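Local coordinates for cytokinin riboside 5'-monophosphate phosphoribohydrolase (Corynebacterium glutamicum, PDB 5ZBL), which belongs to the LOG-like family of the SLOG clan, Rossmann-type enzymes built on a parallel beta-sheet, and forms a two-chain assembly, at residues Q149-L152 with E153-Q157; G162-K165 with R166-E170; G71-E75 with S76-G80. All blocks are in the same frame, centred on the assembly; numbering follows the deposited sequence.

Contact 1 of 3, residues Q149-L152 with E153-Q157; sequences QPLL and EMLEQ
Glu153 N donates to Gln149 O at 3.1 Å, the first of four successive amide-to-carbonyl bonds in helix 149-160. Met154 N follows on Pro150 O and Leu155 N on Leu151 O; the series ends with Glu156 N on Leu152 O at 2.7 Å. Pro150 has no amide hydrogen to give, but at the start of the helix its ring costs no bond and its carbonyl still accepts. One turn further on, Glu153 and Gln157 repeat the i to i+4 spacing with their side chains. Gln157 NE2 reaches Glu153 OE2 at 3.1 Å in a nearly straight bond (175°), with the carboxylate oxygen lying in the amide plane and using its anti lone pair. The bend of the Glu153 chain at chi2 (56°) swings its carboxylate along the helix to meet that amide. The polar ends of Gln149 and Glu156 turn to Asp143 and Arg166.

Apolar contact between the turns is lighter. Leu151 CG stands 4.5 Å from Leu155 CG. The chi1 of Leu155 (-70°) sets its CG beside its own backbone N and 3.4 Å from Leu151 O. Leu152 and Leu155 also meet Phe169. Leu151 and Leu155 face helix 117-130, while Pro150, Leu151 and Met154 face the second subunit, where Gln157 packs on Pro150 of that chain. The helix is thus amphipathic: Leu151, Met154 and Leu155 are buried, whereas a single amide N-H meets the exposed Glu153 carboxylate and probably steadies it only modestly.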
loop_
_atom_site.group_PDB
_atom_site.type_symbol
_atom_site.label_atom_id
_atom_site.label_comp_id
_atom_site.label_asym_id
_atom_site.label_seq_id
_atom_site.Cartn_x
_atom_site.Cartn_y
_atom_site.Cartn_z
ATOM N N GLN A 149 1.941 6.132 -14.834
ATOM C CA GLN A 149 1.017 5.655 -15.881
ATOM C C GLN A 149 0.633 4.162 -15.767
ATOM O O GLN A 149 -0.548 3.824 -15.922
ATOM C CB GLN A 149 1.488 6.054 -17.297
ATOM C CG GLN A 149 1.394 7.584 -17.539
ATOM C CD GLN A 149 -0.014 8.127 -17.447
ATOM O OE1 GLN A 149 -0.947 7.485 -17.884
ATOM N NE2 GLN A 149 -0.171 9.319 -16.897
ATOM N N PRO A 150 1.605 3.285 -15.450
ATOM C CA PRO A 150 1.233 1.880 -15.313
ATOM C C PRO A 150 0.288 1.550 -14.129
ATOM O O PRO A 150 -0.542 0.643 -14.219
ATOM C CB PRO A 150 2.589 1.169 -15.157
ATOM C CG PRO A 150 3.624 2.136 -15.701
ATOM C CD PRO A 150 3.070 3.503 -15.479
ATOM N N LEU A 151 0.412 2.265 -13.026
ATOM C CA LEU A 151 -0.518 2.100 -11.915
ATOM C C LEU A 151 -1.905 2.555 -12.294
ATOM O O LEU A 151 -2.883 1.977 -11.845
ATOM C CB LEU A 151 -0.079 2.905 -10.703
ATOM C CG LEU A 151 -0.937 2.630 -9.473
ATOM C CD1 LEU A 151 -0.552 1.326 -8.775
ATOM C CD2 LEU A 151 -0.860 3.833 -8.563
ATOM N N LEU A 152 -1.998 3.623 -13.075
ATOM C CA LEU A 152 -3.301 4.096 -13.513
ATOM C C LEU A 152 -3.996 3.044 -14.380
ATOM O O LEU A 152 -5.209 2.826 -14.245
ATOM C CB LEU A 152 -3.164 5.412 -14.282
ATOM C CG LEU A 152 -2.867 6.673 -13.464
ATOM C CD1 LEU A 152 -2.944 7.833 -14.437
ATOM C CD2 LEU A 152 -3.831 6.889 -12.320
ATOM N N GLU A 153 -3.220 2.397 -15.253
ATOM C CA GLU A 153 -3.712 1.262 -16.006
ATOM C C GLU A 153 -4.266 0.194 -15.082
ATOM O O GLU A 153 -5.403 -0.258 -15.271
ATOM C CB GLU A 153 -2.619 0.667 -16.895
ATOM C CG GLU A 153 -3.112 -0.433 -17.833
ATOM C CD GLU A 153 -4.268 0.017 -18.749
ATOM O OE1 GLU A 153 -4.242 1.189 -19.225
ATOM O OE2 GLU A 153 -5.189 -0.803 -19.006
ATOM N N MET A 154 -3.478 -0.166 -14.072
ATOM C CA MET A 154 -3.902 -1.144 -13.106
ATOM C C MET A 154 -5.237 -0.752 -12.485
ATOM O O MET A 154 -6.102 -1.603 -12.402
ATOM C CB MET A 154 -2.830 -1.388 -12.010
ATOM C CG MET A 154 -3.162 -2.496 -10.976
ATOM S SD MET A 154 -3.451 -4.191 -11.618
ATOM C CE MET A 154 -4.236 -4.977 -10.225
ATOM N N LEU A 155 -5.373 0.508 -12.059
ATOM C CA LEU A 155 -6.563 1.006 -11.420
ATOM C C LEU A 155 -7.752 1.073 -12.351
ATOM O O LEU A 155 -8.869 0.829 -11.938
ATOM C CB LEU A 155 -6.344 2.416 -10.867
ATOM C CG LEU A 155 -5.411 2.518 -9.672
ATOM C CD1 LEU A 155 -5.356 3.981 -9.230
ATOM C CD2 LEU A 155 -5.860 1.627 -8.521
ATOM N N GLU A 156 -7.503 1.463 -13.593
ATOM C CA GLU A 156 -8.530 1.453 -14.641
ATOM C C GLU A 156 -9.070 0.009 -14.760
ATOM O O GLU A 156 -10.285 -0.207 -14.673
ATOM C CB GLU A 156 -7.932 1.989 -15.947
ATOM C CG GLU A 156 -8.785 1.924 -17.205
ATOM C CD GLU A 156 -10.150 2.534 -16.998
ATOM O OE1 GLU A 156 -11.170 1.917 -17.434
ATOM O OE2 GLU A 156 -10.195 3.606 -16.349
ATOM N N GLN A 157 -8.166 -0.974 -14.862
ATOM C CA GLN A 157 -8.567 -2.382 -14.966
ATOM C C GLN A 157 -9.314 -2.906 -13.729
ATOM O O GLN A 157 -10.346 -3.595 -13.833
ATOM C CB GLN A 157 -7.385 -3.269 -15.333
ATOM C CG GLN A 157 -6.960 -3.108 -16.781
ATOM C CD GLN A 157 -5.949 -4.156 -17.256
ATOM O OE1 GLN A 157 -5.954 -5.323 -16.820
ATOM N NE2 GLN A 157 -5.077 -3.744 -18.172
#

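Contact 2 of 3, residues G162-K165 with R166-E170; sequences GFIK and RDFFE
Ile164 CG2 meets the ring of Phe168 at its edge, close to the ring plane, 4.1 Å from Phe168 CD2, where a loop turns into the short helix 166-169 with Lys165 as its N-cap residue. This branch of Ile164 points anti to its own amide nitrogen, on the side facing the new helix, and the Phe168 side chain slants across it. The carbonyl of the N-cap residue makes the first main-chain bonds of the turn: Lys165 O receives Phe168 N at 3.0 Å, with a strongly bent N-H...O angle of 127°, and Phe169 N at 3.4 Å. One carbonyl is shared by two amides, and both bonds are weak.

Trp127 meets the Phe168 ring edge-to-face, and Phe169 leans on Leu155 and Glu156 of the preceding helix. Phe163 and Ile164 pack on the second subunit, Phe163 making an edge-to-face pair with Tyr27 of that chain. Upstream, Gly162 ends helix 149-160 in a Schellman motif, its positive phi (81°) taking the chain out of the helix before the next one. Bent at chi2 and chi3, the Arg166 chain folds back to that earlier helix, where its NH1 forms a salt bridge with Glu156 OE2.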
loop_
_atom_site.group_PDB
_atom_site.type_symbol
_atom_site.label_atom_id
_atom_site.label_comp_id
_atom_site.label_asym_id
_atom_site.label_seq_id
_atom_site.Cartn_x
_atom_site.Cartn_y
_atom_site.Cartn_z
ATOM N N GLY A 162 -14.769 -4.491 -11.578
ATOM C CA GLY A 162 -15.714 -4.320 -10.461
ATOM C C GLY A 162 -15.203 -4.300 -9.035
ATOM O O GLY A 162 -16.008 -4.499 -8.087
ATOM N N PHE A 163 -13.882 -4.069 -8.854
ATOM C CA PHE A 163 -13.253 -3.995 -7.497
ATOM C C PHE A 163 -13.052 -2.593 -6.876
ATOM O O PHE A 163 -12.833 -2.490 -5.678
ATOM C CB PHE A 163 -11.944 -4.794 -7.473
ATOM C CG PHE A 163 -12.152 -6.250 -7.684
ATOM C CD1 PHE A 163 -12.695 -7.026 -6.672
ATOM C CD2 PHE A 163 -11.876 -6.851 -8.929
ATOM C CE1 PHE A 163 -12.944 -8.392 -6.879
ATOM C CE2 PHE A 163 -12.142 -8.220 -9.134
ATOM C CZ PHE A 163 -12.684 -8.982 -8.116
ATOM N N ILE A 164 -13.138 -1.552 -7.698
ATOM C CA ILE A 164 -13.139 -0.145 -7.293
ATOM C C ILE A 164 -14.307 0.571 -7.992
ATOM O O ILE A 164 -14.670 0.227 -9.107
ATOM C CB ILE A 164 -11.826 0.553 -7.727
ATOM C CG1 ILE A 164 -10.614 -0.206 -7.177
ATOM C CG2 ILE A 164 -11.817 2.016 -7.272
ATOM C CD1 ILE A 164 -9.305 0.249 -7.748
ATOM N N LYS A 165 -14.877 1.570 -7.342
ATOM C CA LYS A 165 -15.964 2.362 -7.939
ATOM C C LYS A 165 -15.360 3.414 -8.870
ATOM O O LYS A 165 -14.459 4.141 -8.469
ATOM C CB LYS A 165 -16.767 3.087 -6.855
ATOM C CG LYS A 165 -17.399 2.207 -5.785
ATOM C CD LYS A 165 -17.784 3.043 -4.550
ATOM C CE LYS A 165 -17.881 2.240 -3.248
ATOM N NZ LYS A 165 -19.091 1.378 -3.174
ATOM N N ARG A 166 -15.879 3.521 -10.092
ATOM C CA ARG A 166 -15.468 4.567 -11.066
ATOM C C ARG A 166 -15.586 5.980 -10.484
ATOM O O ARG A 166 -14.814 6.876 -10.835
ATOM C CB ARG A 166 -16.298 4.426 -12.350
ATOM C CG ARG A 166 -16.139 5.502 -13.418
ATOM C CD ARG A 166 -14.832 5.385 -14.159
ATOM N NE ARG A 166 -14.772 4.150 -14.941
ATOM C CZ ARG A 166 -13.653 3.630 -15.436
ATOM N NH1 ARG A 166 -12.472 4.231 -15.245
ATOM N NH2 ARG A 166 -13.712 2.486 -16.097
ATOM N N ASP A 167 -16.549 6.168 -9.595
ATOM C CA ASP A 167 -16.689 7.430 -8.859
ATOM C C ASP A 167 -15.407 7.823 -8.129
ATOM O O ASP A 167 -14.940 8.967 -8.231
ATOM C CB ASP A 167 -17.815 7.305 -7.807
ATOM C CG ASP A 167 -18.822 8.429 -7.873
ATOM O OD1 ASP A 167 -18.799 9.218 -8.845
ATOM O OD2 ASP A 167 -19.664 8.502 -6.949
ATOM N N PHE A 168 -14.880 6.866 -7.362
ATOM C CA PHE A 168 -13.742 7.089 -6.481
ATOM C C PHE A 168 -12.509 7.479 -7.281
ATOM O O PHE A 168 -11.946 8.531 -7.058
ATOM C CB PHE A 168 -13.428 5.838 -5.650
ATOM C CG PHE A 168 -12.232 6.001 -4.770
ATOM C CD1 PHE A 168 -12.272 6.895 -3.704
ATOM C CD2 PHE A 168 -11.051 5.308 -5.025
ATOM C CE1 PHE A 168 -11.165 7.078 -2.891
ATOM C CE2 PHE A 168 -9.939 5.482 -4.215
ATOM C CZ PHE A 168 -10.000 6.369 -3.148
ATOM N N PHE A 169 -12.142 6.620 -8.225
ATOM C CA PHE A 169 -10.998 6.792 -9.135
ATOM C C PHE A 169 -10.842 8.202 -9.687
ATOM O O PHE A 169 -9.729 8.680 -9.764
ATOM C CB PHE A 169 -11.155 5.783 -10.312
ATOM C CG PHE A 169 -10.011 5.765 -11.321
ATOM C CD1 PHE A 169 -8.675 5.824 -10.924
ATOM C CD2 PHE A 169 -10.284 5.631 -12.684
ATOM C CE1 PHE A 169 -7.649 5.773 -11.870
ATOM C CE2 PHE A 169 -9.263 5.585 -13.625
ATOM C CZ PHE A 169 -7.943 5.649 -13.221
ATOM N N GLU A 170 -11.952 8.868 -10.034
ATOM C CA GLU A 170 -11.941 10.037 -10.950
ATOM C C GLU A 170 -11.747 11.447 -10.334
ATOM O O GLU A 170 -11.683 12.428 -11.063
ATOM C CB GLU A 170 -13.216 9.988 -11.830
ATOM C CG GLU A 170 -13.312 10.973 -13.006
ATOM C CD GLU A 170 -12.031 11.142 -13.837
ATOM O OE1 GLU A 170 -11.532 10.138 -14.395
ATOM O OE2 GLU A 170 -11.538 12.293 -13.961
#

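Contact 3 of 3, residues G71-E75 with S76-G80; sequences GVITE and SLMKG
Ile73, Thr74 and Glu75 each touch the helical turn 76-79 as strand 69-74 runs into helix 75-79, within the beta-alpha-beta unit that continues to strand 89-93 of the Rossmann-like sheet. Hydrogen bonds make the junction. Thr74 is the N-cap: its OG1 accepts from Leu77 N at 3.2 Å in a fairly straight bond (166°). With chi1 at 62°, OG1 sits between the backbone N and carbonyl carbon of Thr74, which turns it toward Leu77 N. A bound sulfate lies near this side chain. The carbonyl of the same residue takes Met78 N at 3.0 Å, and Glu75 O receives Lys79 N at 2.7 Å.

Apolar contacts follow the same corner. Ile73 CG1 lies 3.9 Å from Leu77 CB, the two chains passing at a slant, while Ile73 CG2 meets Met78 SD at 4.1 Å with the side chains at about a right angle. Ile92 of strand 89-93 touches both Ile73 and Met78, and Leu77 packs on Leu132 of the second subunit.

Charge contributes only loosely, at the surface, where crystal neighbours touch both Glu75 and Lys79 and may influence their conformation. The Glu75 side chain crosses that of Lys79 obliquely, with Glu75 OE1 3.6 Å from Lys79 CD and forming a long salt bridge of 3.7 Å to Lys79 NZ.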
loop_
_atom_site.group_PDB
_atom_site.type_symbol
_atom_site.label_atom_id
_atom_site.label_comp_id
_atom_site.label_asym_id
_atom_site.label_seq_id
_atom_site.Cartn_x
_atom_site.Cartn_y
_atom_site.Cartn_z
ATOM N N GLY A 71 9.152 16.489 9.609
ATOM C CA GLY A 71 9.360 15.042 9.481
ATOM C C GLY A 71 8.655 14.292 10.603
ATOM O O GLY A 71 8.548 14.802 11.715
ATOM N N VAL A 72 8.199 13.079 10.287
ATOM C CA VAL A 72 7.570 12.139 11.218
ATOM C C VAL A 72 8.237 10.760 10.979
ATOM O O VAL A 72 8.124 10.172 9.908
ATOM C CB VAL A 72 6.031 12.076 11.045
ATOM C CG1 VAL A 72 5.372 11.266 12.158
ATOM C CG2 VAL A 72 5.450 13.470 11.054
ATOM N N ILE A 73 8.933 10.281 12.011
ATOM C CA ILE A 73 9.741 9.089 11.975
ATOM C C ILE A 73 9.465 8.283 13.233
ATOM O O ILE A 73 8.845 8.781 14.155
ATOM C CB ILE A 73 11.217 9.513 11.857
ATOM C CG1 ILE A 73 12.086 8.354 11.380
ATOM C CG2 ILE A 73 11.742 10.094 13.169
ATOM C CD1 ILE A 73 13.421 8.819 10.830
ATOM N N THR A 74 9.884 7.018 13.264
ATOM C CA THR A 74 9.711 6.137 14.454
ATOM C C THR A 74 11.018 5.965 15.168
ATOM O O THR A 74 12.069 6.187 14.566
ATOM C CB THR A 74 9.286 4.734 14.050
ATOM O OG1 THR A 74 10.325 4.149 13.242
ATOM C CG2 THR A 74 7.981 4.758 13.247
ATOM N N GLU A 75 10.963 5.539 16.438
ATOM C CA GLU A 75 12.183 5.158 17.179
ATOM C C GLU A 75 13.017 4.136 16.422
ATOM O O GLU A 75 14.230 4.307 16.331
ATOM C CB GLU A 75 11.884 4.624 18.601
ATOM C CG GLU A 75 12.266 5.581 19.715
ATOM C CD GLU A 75 13.753 5.810 19.826
ATOM O OE1 GLU A 75 14.462 4.962 20.401
ATOM O OE2 GLU A 75 14.214 6.856 19.349
ATOM N N SER A 76 12.374 3.081 15.892
ATOM C CA SER A 76 13.108 2.049 15.126
ATOM C C SER A 76 13.994 2.644 14.060
ATOM O O SER A 76 15.202 2.516 14.128
ATOM C CB SER A 76 12.168 1.033 14.488
ATOM O OG SER A 76 12.006 -0.083 15.341
ATOM N N LEU A 77 13.391 3.332 13.091
ATOM C CA LEU A 77 14.143 3.970 11.980
ATOM C C LEU A 77 15.153 5.005 12.489
ATOM O O LEU A 77 16.228 5.152 11.916
ATOM C CB LEU A 77 13.194 4.634 10.978
ATOM C CG LEU A 77 12.107 3.770 10.312
ATOM C CD1 LEU A 77 11.178 4.654 9.504
ATOM C CD2 LEU A 77 12.669 2.649 9.430
ATOM N N MET A 78 14.812 5.687 13.587
ATOM C CA MET A 78 15.689 6.672 14.222
ATOM C C MET A 78 16.940 6.053 14.821
ATOM O O MET A 78 18.025 6.594 14.638
ATOM C CB MET A 78 14.948 7.433 15.331
ATOM C CG MET A 78 15.655 8.695 15.801
ATOM S SD MET A 78 15.586 9.945 14.500
ATOM C CE MET A 78 16.966 11.000 14.976
ATOM N N LYS A 79 16.790 4.954 15.565
ATOM C CA LYS A 79 17.958 4.203 16.064
ATOM C C LYS A 79 18.789 3.702 14.879
ATOM O O LYS A 79 19.981 3.458 15.034
ATOM C CB LYS A 79 17.558 2.977 16.915
ATOM C CG LYS A 79 17.260 3.220 18.386
ATOM C CD LYS A 79 16.272 2.179 18.932
ATOM C CE LYS A 79 16.710 1.566 20.257
ATOM N NZ LYS A 79 17.157 2.576 21.255
ATOM N N GLY A 80 18.156 3.518 13.716
ATOM C CA GLY A 80 18.879 3.245 12.475
ATOM C C GLY A 80 19.754 4.350 11.882
ATOM O O GLY A 80 20.287 4.158 10.790
#

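Overall arrangement
Contacts 1 and 2 form one continuous patch, with centres 12 Å apart: helix 149-160 and helix 166-169 follow each other in the chain and fold together. Their shared interface combines the 2.6 Å link from Glu156 OE2 to Arg166 NH1 with packing of Leu155 CB on Phe169 CE1 at 3.7 Å. Contact 3 lies in a different part of the chain, where strand 69-74 ends; its nearest atoms are about 21 Å from those of contact 1 and about 22 Å from those of contact 2. All three reach the second subunit. A bound sulfate lies near contact 3 and a 1,2-ethanediol near contact 1, both probably from the crystallisation liquor.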